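Local structure of orotidine 5'-phosphate decarboxylase (Pyrococcus horikoshii, 2CZD) at residues B[19-22]-B[23-27]; B[182-185]-B[186-189]; B[199-202]-B[203-207]. The protein probably catalyses the decarboxylation of orotidine 5'-monophosphate to UMP, the last step of de novo UMP synthesis, and works as a homodimer. All blocks are in the same frame, centred on the assembly; numbering follows the deposited sequence.

Contact 1: B[19-22]-B[23-27]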
loop_
_atom_site.group_PDB
_atom_site.type_symbol
_atom_site.label_atom_id
_atom_site.label_comp_id
_atom_site.label_asym_id
_atom_site.label_seq_id
_atom_site.Cartn_x
_atom_site.Cartn_y
_atom_site.Cartn_z
ATOM N N LYS B 19 -23.614 -2.145 -12.223
ATOM C CA LYS B 19 -24.984 -2.634 -12.205
ATOM C C LYS B 19 -25.349 -3.292 -13.530
ATOM O O LYS B 19 -26.058 -4.299 -13.565
ATOM C CB LYS B 19 -25.953 -1.476 -11.920
ATOM C CG LYS B 19 -27.350 -1.941 -11.539
ATOM C CD LYS B 19 -28.130 -2.488 -12.738
ATOM C CE LYS B 19 -29.084 -3.598 -12.311
ATOM N NZ LYS B 19 -28.311 -4.787 -11.789
ATOM N N SER B 20 -24.849 -2.726 -14.619
ATOM C CA SER B 20 -25.162 -3.256 -15.939
ATOM C C SER B 20 -24.534 -4.613 -16.229
ATOM O O SER B 20 -25.106 -5.431 -16.949
ATOM C CB SER B 20 -24.732 -2.260 -17.018
ATOM O OG SER B 20 -25.098 -2.730 -18.302
ATOM N N VAL B 21 -23.356 -4.868 -15.673
ATOM C CA VAL B 21 -22.697 -6.141 -15.945
ATOM C C VAL B 21 -22.845 -7.183 -14.836
ATOM O O VAL B 21 -22.360 -8.300 -14.969
ATOM C CB VAL B 21 -21.186 -5.928 -16.207
ATOM C CG1 VAL B 21 -20.977 -4.881 -17.317
ATOM C CG2 VAL B 21 -20.492 -5.505 -14.910
ATOM N N LYS B 22 -23.537 -6.816 -13.755
ATOM C CA LYS B 22 -23.720 -7.719 -12.620
ATOM C C LYS B 22 -24.035 -9.168 -12.971
ATOM O O LYS B 22 -23.507 -10.091 -12.346
ATOM C CB LYS B 22 -24.826 -7.188 -11.703
ATOM C CG LYS B 22 -25.138 -8.125 -10.548
ATOM C CD LYS B 22 -26.197 -7.535 -9.643
ATOM C CE LYS B 22 -26.575 -8.514 -8.537
ATOM N NZ LYS B 22 -27.685 -7.960 -7.705
ATOM N N ASP B 23 -24.905 -9.380 -13.957
ATOM C CA ASP B 23 -25.290 -10.732 -14.344
ATOM C C ASP B 23 -24.137 -11.628 -14.786
ATOM O O ASP B 23 -24.205 -12.856 -14.653
ATOM C CB ASP B 23 -26.341 -10.682 -15.467
ATOM C CG ASP B 23 -27.700 -10.177 -14.982
ATOM O OD1 ASP B 23 -28.595 -9.984 -15.828
ATOM O OD2 ASP B 23 -27.885 -9.977 -13.763
ATOM N N TYR B 24 -23.069 -11.017 -15.290
ATOM C CA TYR B 24 -21.953 -11.800 -15.781
ATOM C C TYR B 24 -20.640 -11.716 -15.028
ATOM O O TYR B 24 -19.630 -12.166 -15.551
ATOM C CB TYR B 24 -21.702 -11.468 -17.255
ATOM C CG TYR B 24 -22.918 -11.706 -18.113
ATOM C CD1 TYR B 24 -23.721 -10.647 -18.517
ATOM C CD2 TYR B 24 -23.287 -12.993 -18.484
ATOM C CE1 TYR B 24 -24.871 -10.862 -19.275
ATOM C CE2 TYR B 24 -24.439 -13.222 -19.240
ATOM C CZ TYR B 24 -25.223 -12.150 -19.632
ATOM O OH TYR B 24 -26.367 -12.366 -20.382
ATOM N N ILE B 25 -20.650 -11.162 -13.814
ATOM C CA ILE B 25 -19.421 -11.059 -13.022
ATOM C C ILE B 25 -19.653 -11.612 -11.619
ATOM O O ILE B 25 -20.787 -11.640 -11.128
ATOM C CB ILE B 25 -18.923 -9.598 -12.932
ATOM C CG1 ILE B 25 -19.964 -8.728 -12.232
ATOM C CG2 ILE B 25 -18.692 -9.041 -14.339
ATOM C CD1 ILE B 25 -19.405 -7.364 -11.794
ATOM N N SER B 26 -18.579 -12.069 -10.991
ATOM C CA SER B 26 -18.664 -12.628 -9.647
ATOM C C SER B 26 -18.201 -11.673 -8.558
ATOM O O SER B 26 -18.625 -11.790 -7.389
ATOM C CB SER B 26 -17.850 -13.913 -9.571
ATOM O OG SER B 26 -18.350 -14.849 -10.508
ATOM N N MET B 27 -17.329 -10.735 -8.923
ATOM C CA MET B 27 -16.828 -9.752 -7.962
ATOM C C MET B 27 -16.409 -8.479 -8.665
ATOM O O MET B 27 -16.128 -8.483 -9.857
ATOM C CB MET B 27 -15.608 -10.299 -7.213
ATOM C CG MET B 27 -15.890 -11.569 -6.437
ATOM S SD MET B 27 -14.503 -11.977 -5.385
ATOM C CE MET B 27 -14.808 -13.744 -5.064
HETATM O O HOH W 1 -23.228 -11.388 -10.183
#
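In the connection from helix 11-21 to strand 27-31, Val21 and Lys22 meet Tyr24 and Ile25 round a tight turn. Val21 O accepts from Tyr24 N, three residues on, at 2.8 Å, the donor tilted 35° out of the carbonyl plane; an i to i+3 bond of this kind belongs to a 3-10 turn. A second bond of the same spacing, from Ile25 N to Lys22 O, is long at 3.4 Å and weak. Lys22 O also faces the carbonyl oxygen of Ile25 at 3.4 Å, two acceptors that cannot bond directly. One water settles this by donating to both, at 2.5 Å from Lys22 O and 2.6 Å from Ile25 O, and so ties the two ends of the turn together.

The fold here is a TIM barrel, and the turn carries the chain from the outer layer of helices back to the sheet. Its apolar lining comes from Val21 and Ile25: Val21 CG2 touches Ile25 CD1 at 3.8 Å. Ile25 holds CG1 between its own backbone N and carbonyl carbon (chi1 62°), a setting that brings both its CG1 and its CG2 close to Val21 O while CD1 goes on to the valine methyl. Both side chains also lean on Leu4 of strand 2-5.

On the outer side, Asp23 lays its CB over one face of the Tyr24 ring, 4.0 Å above the plane and offset toward the rim, and sends OD1 into a salt bridge with Arg195. The same tyrosine ring makes an edge-to-face contact with Tyr202, joining the turn to helix 194-205.

Contact 2: B[182-185]-B[186-189]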
loop_
_atom_site.group_PDB
_atom_site.type_symbol
_atom_site.label_atom_id
_atom_site.label_comp_id
_atom_site.label_asym_id
_atom_site.label_seq_id
_atom_site.Cartn_x
_atom_site.Cartn_y
_atom_site.Cartn_z
ATOM N N ILE B 182 -10.992 -14.830 -13.523
ATOM C CA ILE B 182 -10.250 -14.078 -14.509
ATOM C C ILE B 182 -10.532 -12.618 -14.142
ATOM O O ILE B 182 -11.699 -12.248 -13.960
ATOM C CB ILE B 182 -10.793 -14.335 -15.931
ATOM C CG1 ILE B 182 -10.662 -15.825 -16.280
ATOM C CG2 ILE B 182 -10.035 -13.483 -16.925
ATOM C CD1 ILE B 182 -9.242 -16.309 -16.236
ATOM N N ILE B 183 -9.483 -11.810 -13.979
ATOM C CA ILE B 183 -9.657 -10.387 -13.660
ATOM C C ILE B 183 -9.612 -9.635 -14.988
ATOM O O ILE B 183 -8.632 -9.725 -15.737
ATOM C CB ILE B 183 -8.525 -9.879 -12.743
ATOM C CG1 ILE B 183 -8.634 -10.590 -11.392
ATOM C CG2 ILE B 183 -8.579 -8.366 -12.602
ATOM C CD1 ILE B 183 -7.434 -10.338 -10.497
ATOM N N VAL B 184 -10.710 -8.947 -15.277
ATOM C CA VAL B 184 -10.872 -8.183 -16.507
ATOM C C VAL B 184 -11.122 -6.709 -16.213
ATOM O O VAL B 184 -11.889 -6.396 -15.318
ATOM C CB VAL B 184 -12.075 -8.735 -17.290
ATOM C CG1 VAL B 184 -12.217 -7.994 -18.642
ATOM C CG2 VAL B 184 -11.887 -10.222 -17.527
ATOM N N GLY B 185 -10.494 -5.817 -16.976
ATOM C CA GLY B 185 -10.696 -4.391 -16.771
ATOM C C GLY B 185 -11.311 -3.666 -17.964
ATOM O O GLY B 185 -12.507 -3.810 -18.246
ATOM N N ARG B 186 -10.486 -2.877 -18.649
ATOM C CA ARG B 186 -10.917 -2.086 -19.805
ATOM C C ARG B 186 -11.743 -2.837 -20.837
ATOM O O ARG B 186 -12.637 -2.246 -21.451
ATOM C CB ARG B 186 -9.698 -1.499 -20.526
ATOM C CG ARG B 186 -8.932 -0.468 -19.743
ATOM C CD ARG B 186 -7.688 0.004 -20.501
ATOM N NE ARG B 186 -6.934 0.962 -19.695
ATOM C CZ ARG B 186 -7.241 2.253 -19.580
ATOM N NH1 ARG B 186 -6.503 3.042 -18.808
ATOM N NH2 ARG B 186 -8.266 2.763 -20.258
ATOM N N ALA B 187 -11.448 -4.116 -21.040
ATOM C CA ALA B 187 -12.171 -4.897 -22.040
ATOM C C ALA B 187 -13.660 -4.844 -21.765
ATOM O O ALA B 187 -14.475 -4.951 -22.689
ATOM C CB ALA B 187 -11.678 -6.329 -22.064
ATOM N N ILE B 188 -14.019 -4.674 -20.497
ATOM C CA ILE B 188 -15.414 -4.559 -20.134
ATOM C C ILE B 188 -15.845 -3.123 -19.840
ATOM O O ILE B 188 -16.766 -2.613 -20.486
ATOM C CB ILE B 188 -15.743 -5.427 -18.896
ATOM C CG1 ILE B 188 -15.691 -6.902 -19.281
ATOM C CG2 ILE B 188 -17.142 -5.136 -18.393
ATOM C CD1 ILE B 188 -15.797 -7.859 -18.059
ATOM N N TYR B 189 -15.188 -2.443 -18.899
ATOM C CA TYR B 189 -15.685 -1.110 -18.562
ATOM C C TYR B 189 -15.607 -0.025 -19.614
ATOM O O TYR B 189 -16.373 0.937 -19.542
ATOM C CB TYR B 189 -15.096 -0.588 -17.233
ATOM C CG TYR B 189 -13.605 -0.334 -17.186
ATOM C CD1 TYR B 189 -12.759 -1.172 -16.452
ATOM C CD2 TYR B 189 -13.046 0.798 -17.794
ATOM C CE1 TYR B 189 -11.408 -0.890 -16.317
ATOM C CE2 TYR B 189 -11.704 1.088 -17.664
ATOM C CZ TYR B 189 -10.886 0.239 -16.924
ATOM O OH TYR B 189 -9.541 0.502 -16.802
HETATM O O HOH W 2 -9.092 -5.960 -19.698
#
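Val184 places CG1 anti to the backbone N (chi1 -177°), while Ile188 holds its own CG1 anti to the carbonyl carbon (chi1 -71°) and stretches CD1 onward. The two side chains cross at about a right angle, with Val184 CG1 3.6 Å from Ile188 CD1. The same valine methyl also touches Ala187 CB at 3.8 Å. Tyr189 takes the more hindered setting, CG lodged between backbone N and carbonyl carbon (chi1 65°), which folds the ring back over the start of its own helix. There CE1 lies only 3.2 Å from Gly185 C, and Arg186 CA sits over the centre of one ring face, 3.6 Å above the plane. This is close packing against bare backbone.

Gly185 is the N-cap residue of helix 186-189, and its carbonyl oxygen is held twice. Ile188 N donates at 2.8 Å from above the carbonyl plane, and Tyr189 N donates to Gly185 O at 3.1 Å from the opposite face, so the first turn is fixed by a shared acceptor. At the same helix start, a water accepts from Gly185 N (3.1 Å) and from Ala187 N.

The Arg186 chain is extended from CG to NE, and Tyr189 OH lies over one face of its guanidinium, toward the rim. Gly185 and Arg186 both belong to the substrate-binding site. A glycine at the end of the last barrel strand, followed by a short helix, is consistent with the phosphate-binding end of OMP decarboxylases and of many phosphate-binding TIM barrels.

Contact 3: B[199-202]-B[203-207]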
loop_
_atom_site.group_PDB
_atom_site.type_symbol
_atom_site.label_atom_id
_atom_site.label_comp_id
_atom_site.label_asym_id
_atom_site.label_seq_id
_atom_site.Cartn_x
_atom_site.Cartn_y
_atom_site.Cartn_z
ATOM N N LYS B 199 -20.551 -10.578 -21.095
ATOM C CA LYS B 199 -21.223 -11.799 -21.533
ATOM C C LYS B 199 -20.354 -12.618 -22.490
ATOM O O LYS B 199 -20.301 -13.836 -22.390
ATOM C CB LYS B 199 -22.535 -11.451 -22.242
ATOM C CG LYS B 199 -23.282 -12.671 -22.796
ATOM C CD LYS B 199 -24.614 -12.252 -23.421
ATOM C CE LYS B 199 -25.414 -13.461 -23.868
ATOM N NZ LYS B 199 -24.703 -14.210 -24.932
ATOM N N ALA B 200 -19.675 -11.952 -23.420
ATOM C CA ALA B 200 -18.847 -12.673 -24.385
ATOM C C ALA B 200 -17.738 -13.455 -23.688
ATOM O O ALA B 200 -17.471 -14.603 -24.033
ATOM C CB ALA B 200 -18.255 -11.709 -25.397
ATOM N N ILE B 201 -17.097 -12.836 -22.696
ATOM C CA ILE B 201 -16.026 -13.521 -21.973
ATOM C C ILE B 201 -16.605 -14.669 -21.142
ATOM O O ILE B 201 -16.094 -15.787 -21.161
ATOM C CB ILE B 201 -15.272 -12.531 -21.066
ATOM C CG1 ILE B 201 -14.639 -11.452 -21.955
ATOM C CG2 ILE B 201 -14.197 -13.273 -20.223
ATOM C CD1 ILE B 201 -14.150 -10.196 -21.198
ATOM N N TYR B 202 -17.690 -14.381 -20.435
ATOM C CA TYR B 202 -18.384 -15.370 -19.629
ATOM C C TYR B 202 -18.771 -16.578 -20.499
ATOM O O TYR B 202 -18.539 -17.727 -20.108
ATOM C CB TYR B 202 -19.618 -14.724 -18.995
ATOM C CG TYR B 202 -20.510 -15.682 -18.244
ATOM C CD1 TYR B 202 -21.455 -16.455 -18.918
ATOM C CD2 TYR B 202 -20.419 -15.810 -16.857
ATOM C CE1 TYR B 202 -22.294 -17.330 -18.229
ATOM C CE2 TYR B 202 -21.253 -16.687 -16.155
ATOM C CZ TYR B 202 -22.188 -17.440 -16.849
ATOM O OH TYR B 202 -23.027 -18.299 -16.166
ATOM N N ASP B 203 -19.320 -16.312 -21.687
ATOM C CA ASP B 203 -19.707 -17.396 -22.595
ATOM C C ASP B 203 -18.521 -18.243 -23.056
ATOM O O ASP B 203 -18.648 -19.454 -23.242
ATOM C CB ASP B 203 -20.440 -16.843 -23.817
ATOM C CG ASP B 203 -21.863 -16.391 -23.499
ATOM O OD1 ASP B 203 -22.408 -16.776 -22.436
ATOM O OD2 ASP B 203 -22.437 -15.661 -24.344
ATOM N N GLU B 204 -17.360 -17.631 -23.263
ATOM C CA GLU B 204 -16.215 -18.428 -23.668
ATOM C C GLU B 204 -15.811 -19.363 -22.531
ATOM O O GLU B 204 -15.555 -20.540 -22.750
ATOM C CB GLU B 204 -15.013 -17.557 -24.049
ATOM C CG GLU B 204 -13.809 -18.425 -24.413
ATOM C CD GLU B 204 -12.558 -17.652 -24.764
ATOM O OE1 GLU B 204 -12.609 -16.802 -25.686
ATOM O OE2 GLU B 204 -11.512 -17.915 -24.133
ATOM N N ILE B 205 -15.773 -18.830 -21.318
ATOM C CA ILE B 205 -15.388 -19.607 -20.144
ATOM C C ILE B 205 -16.344 -20.771 -19.906
ATOM O O ILE B 205 -15.915 -21.886 -19.590
ATOM C CB ILE B 205 -15.349 -18.692 -18.890
ATOM C CG1 ILE B 205 -14.223 -17.667 -19.045
ATOM C CG2 ILE B 205 -15.159 -19.521 -17.614
ATOM C CD1 ILE B 205 -14.188 -16.614 -17.967
ATOM N N ARG B 206 -17.636 -20.521 -20.066
ATOM C CA ARG B 206 -18.616 -21.573 -19.847
ATOM C C ARG B 206 -18.936 -22.377 -21.099
ATOM O O ARG B 206 -19.825 -23.227 -21.087
ATOM C CB ARG B 206 -19.890 -20.974 -19.237
ATOM C CG ARG B 206 -19.707 -20.519 -17.791
ATOM C CD ARG B 206 -19.228 -21.680 -16.900
ATOM N NE ARG B 206 -18.785 -21.262 -15.566
ATOM C CZ ARG B 206 -19.577 -20.720 -14.642
ATOM N NH1 ARG B 206 -20.863 -20.518 -14.897
ATOM N NH2 ARG B 206 -19.083 -20.380 -13.459
ATOM N N GLY B 207 -18.197 -22.124 -22.174
ATOM C CA GLY B 207 -18.442 -22.838 -23.416
ATOM C C GLY B 207 -17.507 -24.017 -23.639
ATOM O O GLY B 207 -16.516 -24.140 -22.889
#
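Lys199 and Asp203, Ile201 and Ile205, Tyr202 and Arg206 are three i to i+4 pairs on helix 194-205, the last helix of the TIM barrel. The backbone supplies the frame: Asp203 N, Glu204 N, Ile205 N and Arg206 N donate in turn to the carbonyl oxygens four residues earlier, from Lys199 O to Tyr202 O. The last of these, Arg206 N to Tyr202 O, measures 2.9 Å and lies nearly along the C=O axis. Beyond it Gly207 N drops back to Glu204 O at 3.1 Å, an i to i+3 closure just where Arg206 leaves helical geometry.

The charged pair is a salt bridge. Lys199 runs extended as far as CE and then bends at its final torsion (chi4 -63°), which turns NZ onto Asp203 OD2 at 2.8 Å. It meets the syn lone pair, on the side of the other carboxylate oxygen. Glu204 looks elsewhere: its carboxylate takes hydrogen bonds from Lys172 N and Gly169 N, both of them residues of the substrate-binding site, tying this helix to the start of helix 170-177.

Apolar contact lies toward the barrel. Ile201 and Ile205 stand side by side and point the same way, with Ile201 CG2 4.0 Å from Ile205 CD1. They rest against strand 181-184, on Val184 and Ile182 respectively.

The aromatic group works through its face and its edge. With Arg206 CG anti to the carbonyl carbon (chi1 -71°), that atom makes a CH-pi contact over one face of the Tyr202 ring, 4.3 Å from the centroid. The ring and guanidinium planes are 61° apart. Asp203 OD1 lies in plane at the edge of that ring, 3.7 Å from Tyr202 CD1.

From the N terminus, contact 1 comes first, turning the chain from helix 11-21 into strand 27-31. Most of the barrel then passes before contact 2 takes strand 181-184 into helix 186-189, and contact 3 soon follows at the end of helix 194-205. Contacts 1 and 2 close short turns, contact 3 runs along one helix, and the three follow in series without nesting or crossing. In space they adjoin: Val21 CG1 meets Ile188 CG2, Tyr24 packs on Lys199, and Ile201 CD1 touches both Val184 and Ile188. Early and late elements of the chain thus meet where the barrel closes, strand 181-184 lying beside strand 2-5.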